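Local atomic coordinates of Glyoxalase/bleomycin resistance protein/dioxygenase (Nocardioides sp., PDB entry 4MYM), a protein that is of unknown specific function but, by its family, is probably a metal-dependent enzyme or antibiotic-resistance protein of the glyoxalase/bleomycin resistance/dioxygenase superfamily. Residues P129-W134 with A153-G158; A64-E67 with I72-L75. One frame throughout, in Å; residues are numbered along the deposited sequence.

Interaction 1 (P129-W134 with A153-G158); sequences PADYPW and AWLEGG
At one end of the mixed sheet 99-104, 147-154, 136-142, 130-132, the side chains of Asp131 and Leu155 meet over the start of strand 136-142. Their CA atoms stand 8.2 Å apart, too far for neighbouring strands, and no hydrogen bond joins the two segments. Leu155 reaches over with CG placed anti to its own carbonyl carbon (chi1 -59°). Its methyl CD1 comes to 3.9 Å from Asp131 CG, and CD2 lies 3.9 Å from Asp131 OD1, so the isobutyl fork lies against the carboxylate at an oblique angle. The charge of that carboxylate is probably answered by Arg137, which forms a salt bridge to OD1 from the strand between. With helix 108-120 after its first strand and strand order 1-4-3-2, the sheet is consistent with a βαβββ unit of the vicinal oxygen chelate fold. A second touch joins the loop after strand 130-132 to the last residue of strand 147-154: Trp134 O approaches the rim of the Trp154 indole near its plane, 3.4 Å from CZ3. Beyond Trp154 the chain makes a type II turn from Leu155 to Gly158, closed by Gly158 N to Leu155 O at 3.0 Å. The indole of Trp134 meets Trp76 of the second subunit edge-to-face.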
loop_
_atom_site.group_PDB
_atom_site.type_symbol
_atom_site.label_atom_id
_atom_site.label_comp_id
_atom_site.label_asym_id
_atom_site.label_seq_id
_atom_site.Cartn_x
_atom_site.Cartn_y
_atom_site.Cartn_z
ATOM N N PRO A 129 -18.881 4.104 -12.931
ATOM C CA PRO A 129 -18.327 5.406 -12.625
ATOM C C PRO A 129 -19.362 6.340 -12.013
ATOM O O PRO A 129 -20.520 6.344 -12.445
ATOM C CB PRO A 129 -17.877 5.919 -13.998
ATOM C CG PRO A 129 -17.510 4.689 -14.745
ATOM C CD PRO A 129 -18.471 3.624 -14.262
ATOM N N ALA A 130 -18.962 7.095 -10.999
ATOM C CA ALA A 130 -19.845 8.098 -10.391
ATOM C C ALA A 130 -19.040 9.218 -9.784
ATOM O O ALA A 130 -17.847 9.054 -9.504
ATOM C CB ALA A 130 -20.736 7.457 -9.326
ATOM N N ASP A 131 -19.702 10.355 -9.585
ATOM C CA ASP A 131 -19.139 11.487 -8.871
ATOM C C ASP A 131 -19.456 11.365 -7.390
ATOM O O ASP A 131 -20.596 11.061 -6.997
ATOM C CB ASP A 131 -19.683 12.807 -9.429
ATOM C CG ASP A 131 -19.294 13.029 -10.882
ATOM O OD1 ASP A 131 -18.394 12.313 -11.390
ATOM O OD2 ASP A 131 -19.868 13.934 -11.515
ATOM N N TYR A 132 -18.441 11.589 -6.562
ATOM C CA TYR A 132 -18.581 11.418 -5.132
ATOM C C TYR A 132 -18.508 12.754 -4.412
ATOM O O TYR A 132 -18.002 13.732 -4.964
ATOM C CB TYR A 132 -17.515 10.438 -4.616
ATOM C CG TYR A 132 -17.843 9.029 -5.047
ATOM C CD1 TYR A 132 -18.598 8.192 -4.226
ATOM C CD2 TYR A 132 -17.487 8.574 -6.309
ATOM C CE1 TYR A 132 -18.938 6.924 -4.629
ATOM C CE2 TYR A 132 -17.821 7.300 -6.722
ATOM C CZ TYR A 132 -18.546 6.483 -5.875
ATOM O OH TYR A 132 -18.878 5.237 -6.289
ATOM N N PRO A 133 -18.997 12.797 -3.161
ATOM C CA PRO A 133 -19.095 14.076 -2.443
ATOM C C PRO A 133 -17.760 14.717 -2.081
ATOM O O PRO A 133 -17.743 15.860 -1.620
ATOM C CB PRO A 133 -19.872 13.712 -1.176
ATOM C CG PRO A 133 -19.750 12.235 -1.043
ATOM C CD PRO A 133 -19.672 11.708 -2.432
ATOM N N TRP A 134 -16.660 13.990 -2.281
ATOM C CA TRP A 134 -15.322 14.552 -2.063
ATOM C C TRP A 134 -14.688 15.114 -3.347
ATOM O O TRP A 134 -13.470 15.265 -3.423
ATOM C CB TRP A 134 -14.402 13.512 -1.426
ATOM C CG TRP A 134 -14.460 12.171 -2.050
ATOM C CD1 TRP A 134 -13.754 11.739 -3.121
ATOM C CD2 TRP A 134 -15.252 11.066 -1.613
ATOM N NE1 TRP A 134 -14.060 10.425 -3.396
ATOM C CE2 TRP A 134 -14.980 9.989 -2.480
ATOM C CE3 TRP A 134 -16.178 10.884 -0.580
ATOM C CZ2 TRP A 134 -15.592 8.756 -2.344
ATOM C CZ3 TRP A 134 -16.787 9.652 -0.446
ATOM C CH2 TRP A 134 -16.490 8.602 -1.320
ATOM N N ALA A 153 -10.275 10.607 -10.239
ATOM C CA ALA A 153 -9.817 11.856 -10.841
ATOM C C ALA A 153 -10.641 13.019 -10.294
ATOM O O ALA A 153 -11.856 12.905 -10.083
ATOM C CB ALA A 153 -9.891 11.773 -12.350
ATOM N N TRP A 154 -9.960 14.132 -10.030
ATOM C CA TRP A 154 -10.581 15.278 -9.395
ATOM C C TRP A 154 -11.510 15.987 -10.378
ATOM O O TRP A 154 -11.176 16.141 -11.542
ATOM C CB TRP A 154 -9.529 16.277 -8.901
ATOM C CG TRP A 154 -8.668 15.744 -7.810
ATOM C CD1 TRP A 154 -7.320 15.617 -7.831
ATOM C CD2 TRP A 154 -9.102 15.255 -6.539
ATOM N NE1 TRP A 154 -6.882 15.074 -6.656
ATOM C CE2 TRP A 154 -7.957 14.836 -5.845
ATOM C CE3 TRP A 154 -10.350 15.113 -5.930
ATOM C CZ2 TRP A 154 -8.016 14.293 -4.560
ATOM C CZ3 TRP A 154 -10.413 14.571 -4.657
ATOM C CH2 TRP A 154 -9.247 14.171 -3.985
ATOM N N LEU A 155 -12.671 16.388 -9.888
ATOM C CA LEU A 155 -13.587 17.242 -10.640
ATOM C C LEU A 155 -13.078 18.676 -10.549
ATOM O O LEU A 155 -12.097 18.950 -9.845
ATOM C CB LEU A 155 -14.998 17.137 -10.060
ATOM C CG LEU A 155 -15.619 15.736 -10.046
ATOM C CD1 LEU A 155 -16.965 15.764 -9.340
ATOM C CD2 LEU A 155 -15.768 15.184 -11.457
ATOM N N GLU A 156 -13.732 19.599 -11.253
ATOM C CA GLU A 156 -13.333 21.011 -11.190
ATOM C C GLU A 156 -13.181 21.483 -9.749
ATOM O O GLU A 156 -14.046 21.233 -8.916
ATOM C CB GLU A 156 -14.339 21.926 -11.907
ATOM C CG GLU A 156 -14.015 23.405 -11.691
ATOM C CD GLU A 156 -14.913 24.370 -12.446
ATOM O OE1 GLU A 156 -15.996 23.959 -12.923
ATOM O OE2 GLU A 156 -14.528 25.560 -12.539
ATOM N N GLY A 157 -12.090 22.193 -9.476
ATOM C CA GLY A 157 -11.787 22.693 -8.137
ATOM C C GLY A 157 -10.737 21.866 -7.414
ATOM O O GLY A 157 -10.124 22.333 -6.456
ATOM N N GLY A 158 -10.528 20.631 -7.862
ATOM C CA GLY A 158 -9.436 19.815 -7.348
ATOM C C GLY A 158 -9.704 19.204 -5.978
ATOM O O GLY A 158 -10.853 19.066 -5.555
#

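Interaction 2 (A64-E67 with I72-L75); sequences ADFE and ILAL
Phe66, with CG set beside its backbone N (chi1 -56°), and Leu73, with CG turned away from its backbone N (chi1 180°), lie side by side and point the same way, bringing Phe66 CD2 to 3.9 Å from Leu73 CG. The in-plane edge of the ring faces Leu73 CB, while its far end meets Leu75 CD1 obliquely, 3.9 Å from CZ. Strands 63-66 and 72-77 form an antiparallel β-hairpin, the axes of 64-66 and 72-75 at 161°. Ala64 and Leu75 are a hydrogen-bonded pair: Ala64 N donates to Leu75 O at 3.1 Å, and Leu75 N returns a bond to Ala64 O at 2.7 Å. Phe66 N donates to Leu73 O at 2.9 Å. Between these bonds, Asp65 and Ala74 form a non-hydrogen-bonded pair with CB atoms 3.6 Å apart. Toward the loop, a water takes over from direct pairing, accepting from Leu73 N and donating to Glu67 O. Ile72 CG2 packs 3.5 Å from Phe66 O. The carboxylate of Asp65 is engaged elsewhere, OD1 with Ser58 OG and OD2 in a salt bridge to Lys159 of the second subunit. The two faces thus differ in chemistry: Phe66, Leu73 and Leu75 form an apolar layer, Phe66 and Leu75 touching helix 41-51 and Leu73 and Leu75 meeting Leu36, whereas buried Asp65 probably has its charge balanced by that lysine.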
loop_
_atom_site.group_PDB
_atom_site.type_symbol
_atom_site.label_atom_id
_atom_site.label_comp_id
_atom_site.label_asym_id
_atom_site.label_seq_id
_atom_site.Cartn_x
_atom_site.Cartn_y
_atom_site.Cartn_z
ATOM N N ALA A 64 6.187 -13.182 -4.862
ATOM C CA ALA A 64 6.442 -12.598 -6.168
ATOM C C ALA A 64 6.259 -11.093 -6.058
ATOM O O ALA A 64 5.447 -10.620 -5.264
ATOM C CB ALA A 64 5.504 -13.182 -7.210
ATOM N N ASP A 65 7.050 -10.339 -6.818
ATOM C CA ASP A 65 6.803 -8.919 -6.974
ATOM C C ASP A 65 6.970 -8.477 -8.414
ATOM O O ASP A 65 7.443 -9.236 -9.274
ATOM C CB ASP A 65 7.645 -8.085 -6.013
ATOM C CG ASP A 65 9.124 -8.136 -6.307
ATOM O OD1 ASP A 65 9.570 -8.765 -7.292
ATOM O OD2 ASP A 65 9.851 -7.510 -5.517
ATOM N N PHE A 66 6.556 -7.250 -8.665
ATOM C CA PHE A 66 6.429 -6.742 -10.018
ATOM C C PHE A 66 7.351 -5.563 -10.253
ATOM O O PHE A 66 7.865 -4.957 -9.303
ATOM C CB PHE A 66 4.983 -6.343 -10.282
ATOM C CG PHE A 66 4.007 -7.450 -10.036
ATOM C CD1 PHE A 66 3.972 -8.549 -10.867
ATOM C CD2 PHE A 66 3.127 -7.393 -8.970
ATOM C CE1 PHE A 66 3.076 -9.580 -10.654
ATOM C CE2 PHE A 66 2.230 -8.421 -8.738
ATOM C CZ PHE A 66 2.206 -9.524 -9.580
ATOM N N GLU A 67 7.542 -5.238 -11.528
ATOM C CA GLU A 67 8.463 -4.183 -11.941
ATOM C C GLU A 67 7.935 -2.795 -11.599
ATOM O O GLU A 67 6.720 -2.565 -11.562
ATOM C CB GLU A 67 8.746 -4.274 -13.452
ATOM C CG GLU A 67 9.651 -5.439 -13.829
ATOM C CD GLU A 67 10.047 -5.461 -15.302
ATOM O OE1 GLU A 67 9.339 -4.859 -16.151
ATOM O OE2 GLU A 67 11.078 -6.101 -15.609
ATOM N N ILE A 72 6.708 -0.553 -5.573
ATOM C CA ILE A 72 6.805 -1.920 -6.042
ATOM C C ILE A 72 5.630 -2.691 -5.440
ATOM O O ILE A 72 5.443 -2.685 -4.225
ATOM C CB ILE A 72 8.123 -2.583 -5.611
ATOM C CG1 ILE A 72 9.327 -1.835 -6.215
ATOM C CG2 ILE A 72 8.134 -4.071 -5.968
ATOM C CD1 ILE A 72 9.334 -1.760 -7.729
ATOM N N LEU A 73 4.823 -3.316 -6.294
ATOM C CA LEU A 73 3.730 -4.159 -5.816
ATOM C C LEU A 73 4.254 -5.565 -5.638
ATOM O O LEU A 73 4.903 -6.114 -6.540
ATOM C CB LEU A 73 2.564 -4.145 -6.798
ATOM C CG LEU A 73 1.334 -4.985 -6.442
ATOM C CD1 LEU A 73 0.640 -4.492 -5.181
ATOM C CD2 LEU A 73 0.379 -4.933 -7.622
ATOM N N ALA A 74 3.961 -6.148 -4.478
ATOM C CA ALA A 74 4.444 -7.473 -4.116
ATOM C C ALA A 74 3.331 -8.335 -3.509
ATOM O O ALA A 74 2.297 -7.828 -3.056
ATOM C CB ALA A 74 5.612 -7.349 -3.142
ATOM N N LEU A 75 3.542 -9.647 -3.542
ATOM C CA LEU A 75 2.610 -10.606 -2.963
ATOM C C LEU A 75 3.385 -11.612 -2.136
ATOM O O LEU A 75 4.385 -12.145 -2.592
ATOM C CB LEU A 75 1.862 -11.352 -4.066
ATOM C CG LEU A 75 1.299 -10.520 -5.225
ATOM C CD1 LEU A 75 0.928 -11.435 -6.393
ATOM C CD2 LEU A 75 0.107 -9.706 -4.765
HETATM O O HOH W 1 5.062 -2.426 -9.060
#

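Interaction 2 closes along the chain before interaction 1 opens, and the two lie on opposite sides of the chain's centre, their centres 30 Å apart and their nearest atoms about 19 Å apart. They share no strand. Interaction 2 joins neighbouring strands in the sheet of 33-38, 56-60, 63-66 and 72-77; interaction 1 meets over the start of strand 136-142 in the sheet of 99-104, 130-132, 136-142 and 147-154. Both sheets have strand order 1-4-3-2, consistent with the paired βαβββ modules of this superfamily. Each contact also reaches the second subunit, so the dimer interface draws on both modules although the contacts themselves do not touch.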